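Local coordinates for protein nucleotidyltransferase (Thermus thermophilus HB8, PDB 1WWP) that is of unknown function but probably belongs to the nucleotidyltransferase substrate-binding family of small helical proteins, at residues A[6-11]-A[27-32]; A[55-60]-A[76-81]. All coordinates share one frame; numbering follows the deposited sequence.

Contact 1: A[6-11]-A[27-32]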
# COMPACT_ATOMS: atom_id res chain seq x y z
N LEU A 6 14.71 1.84 4.07
CA LEU A 6 15.25 0.53 3.73
C LEU A 6 15.67 -0.26 4.97
O LEU A 6 15.68 -1.49 4.95
CB LEU A 6 16.44 0.70 2.79
CG LEU A 6 17.17 -0.57 2.33
CD1 LEU A 6 16.19 -1.63 1.81
CD2 LEU A 6 18.16 -0.19 1.25
N ALA A 7 16.00 0.45 6.04
CA ALA A 7 16.44 -0.16 7.31
C ALA A 7 15.30 -0.85 8.04
O ALA A 7 15.46 -1.93 8.62
CB ALA A 7 17.06 0.91 8.20
N THR A 8 14.13 -0.21 8.03
CA THR A 8 12.96 -0.77 8.70
C THR A 8 12.48 -1.99 7.93
O THR A 8 11.98 -2.95 8.53
CB THR A 8 11.85 0.28 8.78
OG1 THR A 8 11.44 0.64 7.46
CG2 THR A 8 12.36 1.53 9.48
N LEU A 9 12.65 -1.98 6.61
CA LEU A 9 12.26 -3.12 5.79
C LEU A 9 13.13 -4.33 6.12
O LEU A 9 12.62 -5.44 6.33
CB LEU A 9 12.40 -2.79 4.30
CG LEU A 9 12.32 -3.99 3.34
CD1 LEU A 9 10.98 -4.67 3.50
CD2 LEU A 9 12.49 -3.54 1.91
N LYS A 10 14.44 -4.13 6.15
CA LYS A 10 15.37 -5.22 6.43
C LYS A 10 15.12 -5.88 7.77
O LYS A 10 15.43 -7.06 7.95
CB LYS A 10 16.82 -4.72 6.32
CG LYS A 10 17.21 -4.42 4.88
CD LYS A 10 18.69 -4.08 4.73
CE LYS A 10 19.03 -2.75 5.37
NZ LYS A 10 20.48 -2.43 5.18
N GLU A 11 14.54 -5.14 8.71
CA GLU A 11 14.21 -5.69 10.02
C GLU A 11 13.28 -6.89 9.86
O GLU A 11 13.35 -7.84 10.64
CB GLU A 11 13.50 -4.66 10.88
CG GLU A 11 14.32 -3.46 11.30
CD GLU A 11 13.60 -2.61 12.33
OE1 GLU A 11 13.22 -3.16 13.38
OE2 GLU A 11 13.41 -1.39 12.10
N ILE A 27 5.26 -5.98 4.08
CA ILE A 27 4.70 -5.55 2.80
C ILE A 27 4.49 -4.03 2.80
O ILE A 27 4.79 -3.36 1.82
CB ILE A 27 3.38 -6.29 2.54
CG1 ILE A 27 3.68 -7.76 2.29
CG2 ILE A 27 2.63 -5.66 1.38
CD1 ILE A 27 2.44 -8.64 2.25
N GLN A 28 4.00 -3.51 3.92
CA GLN A 28 3.79 -2.08 4.06
C GLN A 28 5.13 -1.35 3.93
O GLN A 28 5.24 -0.34 3.22
CB GLN A 28 3.16 -1.78 5.43
CG GLN A 28 3.17 -0.30 5.84
CD GLN A 28 2.22 0.58 5.03
OE1 GLN A 28 2.14 1.78 5.26
NE2 GLN A 28 1.50 -0.02 4.08
N ARG A 29 6.16 -1.86 4.59
CA ARG A 29 7.48 -1.22 4.53
C ARG A 29 8.07 -1.30 3.14
O ARG A 29 8.76 -0.39 2.69
CB ARG A 29 8.42 -1.85 5.55
CG ARG A 29 7.94 -1.63 6.98
CD ARG A 29 8.84 -2.28 8.05
NE ARG A 29 8.32 -1.88 9.36
CZ ARG A 29 8.85 -2.20 10.54
NH1 ARG A 29 9.94 -2.95 10.62
NH2 ARG A 29 8.25 -1.77 11.65
N PHE A 30 7.84 -2.41 2.46
CA PHE A 30 8.33 -2.53 1.10
C PHE A 30 7.70 -1.40 0.27
O PHE A 30 8.36 -0.76 -0.56
CB PHE A 30 7.92 -3.90 0.54
CG PHE A 30 7.96 -3.98 -0.96
CD1 PHE A 30 9.15 -3.77 -1.65
CD2 PHE A 30 6.80 -4.24 -1.69
CE1 PHE A 30 9.18 -3.82 -3.05
CE2 PHE A 30 6.82 -4.29 -3.10
CZ PHE A 30 8.01 -4.07 -3.78
N GLU A 31 6.41 -1.15 0.50
CA GLU A 31 5.71 -0.11 -0.24
C GLU A 31 6.38 1.24 -0.11
O GLU A 31 6.80 1.82 -1.12
CB GLU A 31 4.26 -0.00 0.24
CG GLU A 31 3.36 -1.16 -0.21
CD GLU A 31 1.90 -0.93 0.16
OE1 GLU A 31 1.02 -1.58 -0.43
OE2 GLU A 31 1.62 -0.10 1.05
N TYR A 32 6.52 1.75 1.11
CA TYR A 32 7.14 3.05 1.25
C TYR A 32 8.63 3.09 0.94
O TYR A 32 9.17 4.14 0.63
CB TYR A 32 6.82 3.69 2.62
CG TYR A 32 7.36 3.04 3.87
CD1 TYR A 32 8.72 3.02 4.15
CD2 TYR A 32 6.47 2.54 4.85
CE1 TYR A 32 9.20 2.55 5.39
CE2 TYR A 32 6.93 2.07 6.08
CZ TYR A 32 8.29 2.09 6.35
OH TYR A 32 8.73 1.66 7.59
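Arg29 reaches across to the backbone of Thr8: NH1 donates to Thr8 O at 2.9 Å, with a bent N-H...O angle of 143°, and comes in tilted out of the carbonyl plane. The Arg29 chain, extended from CG to NE, lays CD against that oxygen, with Arg29 CD 3.2 Å from Thr8 O. Thr8 CB sits over one face of the guanidinium, while Glu11 CB lies at its edge, in plane. The carboxylate of Glu11 adds opposite charge only: OE2 stays 4.1 Å from Arg29 NH1, well out of the guanidinium plane. Beside this, Thr8 OG1 and Tyr32 OH lie 2.9 Å apart, the threonine oxygen at the edge of the phenol ring and the two side chains nearly perpendicular. A chi1 of 63° directs OG1 back along its own helix, where it bonds to Ala5 O. On the apolar flank, Leu9 CA meets Arg29 CB at 4.1 Å, and Leu9 CD1 comes 4.3 Å from Phe30 CB before the phenylalanine ring turns away to meet Tyr106. Further out, Arg29 NE makes a salt bridge to Asp24 of the second subunit, which helps fix the guanidinium. An alanine at Arg29 would probably cost Thr8 O this donor and Asp24 of the second subunit its salt bridge to this side chain, opening a gap beside Thr8. The segment axes approach to 8.8 Å at 156°, as in an antiparallel helical hairpin, here the pairing of helix 2-13 with helix 20-49 at the dimer interface of an all-helical fold.

Contact 2: A[55-60]-A[76-81]; sequences SPKGVI and LALGMV
Ile60 meets Ala77 and Val81 through two differently directed branches: CG2 stands anti to the backbone N, while CG1 lies beside that N (chi1 -74°) and carries CD1 outward in an extended chi2 of 165°. Ile60 CD1 thereby touches Val81 CG2 at 3.6 Å and Ala77 CB at 3.7 Å, and CG2 also rests on the Ala77 methyl, which is gripped between the two branches. On the other helix, Val81 keeps CG1 anti to its own N, turning CG2 to both Ile60 CD1 and Pro56, whose CB is 3.7 Å from Val81 CG2. Ile60 and Val81 run past one another in opposite senses, as do Ile60 and Leu78, whose CD2 reaches Ile60 CG2 at 4.0 Å. These meetings join the first turn of helix 56-66 to helix 71-86 as an antiparallel helical hairpin, the segment axes 9.7 Å apart and 173° from parallel. The contacts are between aliphatic groups, apart from Ile60 CD1 near Ala77 O. Alongside, the aliphatic part of Lys57 crosses Leu78 at about a right angle, Lys57 CG lying 3.7 Å from Leu78 CD2 and also close to Val81 CG1; its extended chain carries NZ on to a weak, long ion pair with Asp82. The start of helix 56-66 is capped by Ser55, whose OG accepts from Gly58 N at 3.3 Å. Behind the pair, helix 20-49 adds Trp38 against Pro56 and Phe34 against Val81, while Met80, a selenomethionine, packs on Tyr106 and Met110 of helix 93-116.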
# COMPACT_ATOMS: atom_id res chain seq x y z
N SER A 55 7.66 7.66 -14.62
CA SER A 55 7.15 6.52 -13.87
C SER A 55 8.23 5.56 -13.36
O SER A 55 9.35 5.56 -13.84
CB SER A 55 6.20 5.72 -14.75
OG SER A 55 6.91 5.17 -15.85
N PRO A 56 7.88 4.72 -12.37
CA PRO A 56 8.84 3.76 -11.82
C PRO A 56 9.52 2.93 -12.92
O PRO A 56 10.75 2.75 -12.92
CB PRO A 56 7.97 2.91 -10.91
CG PRO A 56 7.01 3.92 -10.36
CD PRO A 56 6.62 4.70 -11.61
N LYS A 57 8.73 2.42 -13.86
CA LYS A 57 9.29 1.61 -14.95
C LYS A 57 10.19 2.40 -15.89
O LYS A 57 11.22 1.91 -16.34
CB LYS A 57 8.18 0.93 -15.74
CG LYS A 57 7.74 -0.42 -15.16
CD LYS A 57 6.72 -1.11 -16.05
CE LYS A 57 6.32 -2.47 -15.51
NZ LYS A 57 5.22 -3.09 -16.32
N GLY A 58 9.80 3.63 -16.19
CA GLY A 58 10.61 4.44 -17.07
C GLY A 58 11.93 4.80 -16.43
O GLY A 58 12.97 4.84 -17.08
N VAL A 59 11.88 5.09 -15.13
CA VAL A 59 13.09 5.45 -14.40
C VAL A 59 14.03 4.24 -14.35
O VAL A 59 15.23 4.35 -14.53
CB VAL A 59 12.76 5.95 -12.95
CG1 VAL A 59 14.05 6.15 -12.16
CG2 VAL A 59 12.00 7.26 -13.04
N ILE A 60 13.45 3.07 -14.15
CA ILE A 60 14.29 1.88 -14.09
C ILE A 60 14.99 1.66 -15.46
O ILE A 60 16.19 1.35 -15.53
CB ILE A 60 13.44 0.65 -13.61
CG1 ILE A 60 13.16 0.80 -12.11
CG2 ILE A 60 14.13 -0.64 -13.93
CD1 ILE A 60 12.04 -0.12 -11.59
N LEU A 76 14.96 -7.42 -12.12
CA LEU A 76 14.49 -7.67 -10.77
C LEU A 76 13.73 -6.41 -10.30
O LEU A 76 12.74 -6.51 -9.58
CB LEU A 76 15.68 -7.96 -9.85
CG LEU A 76 15.58 -8.92 -8.65
CD1 LEU A 76 16.12 -8.21 -7.43
CD2 LEU A 76 14.15 -9.39 -8.41
N ALA A 77 14.19 -5.24 -10.74
CA ALA A 77 13.56 -3.95 -10.41
C ALA A 77 12.16 -3.85 -11.01
O ALA A 77 11.22 -3.43 -10.35
CB ALA A 77 14.43 -2.80 -10.92
N LEU A 78 12.04 -4.22 -12.28
CA LEU A 78 10.77 -4.18 -12.98
C LEU A 78 9.78 -5.15 -12.33
O LEU A 78 8.57 -4.94 -12.35
CB LEU A 78 10.96 -4.54 -14.46
CG LEU A 78 11.75 -3.53 -15.30
CD1 LEU A 78 12.17 -4.17 -16.62
CD2 LEU A 78 10.91 -2.29 -15.53
N GLY A 79 10.31 -6.22 -11.75
CA GLY A 79 9.44 -7.17 -11.10
C GLY A 79 8.96 -6.54 -9.81
O GLY A 79 7.85 -6.78 -9.35
N MSE A 80 9.82 -5.69 -9.25
CA MSE A 80 9.51 -4.99 -8.02
C MSE A 80 8.33 -4.05 -8.27
O MSE A 80 7.44 -3.92 -7.43
CB MSE A 80 10.73 -4.21 -7.56
CG MSE A 80 10.74 -3.81 -6.11
SE MSE A 80 12.52 -3.28 -5.56
CE MSE A 80 12.60 -1.53 -6.40
N VAL A 81 8.31 -3.39 -9.43
CA VAL A 81 7.20 -2.50 -9.73
C VAL A 81 5.90 -3.30 -9.85
O VAL A 81 4.87 -2.89 -9.32
CB VAL A 81 7.45 -1.69 -11.03
CG1 VAL A 81 6.18 -0.87 -11.42
CG2 VAL A 81 8.61 -0.73 -10.82

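From the N terminus, helix 2-13 turns through a short connection into the long helix 20-49, and contact 1 closes that loop near its start. The chain runs on along helix 20-49 and then enters helix 56-66, whose return as helix 71-86 is closed by contact 2. The two contacts thus stand in series, neither nesting nor crossing, with their centres about 17 Å apart on opposite sides of the chain's centre. They meet through the long helix: Phe30 of contact 1 packs on Met80 of contact 2, Phe30 CE1 lying 3.4 Å from Met80 CG. Helix 93-116, last in the chain, touches both hairpins through Tyr106 and Met110.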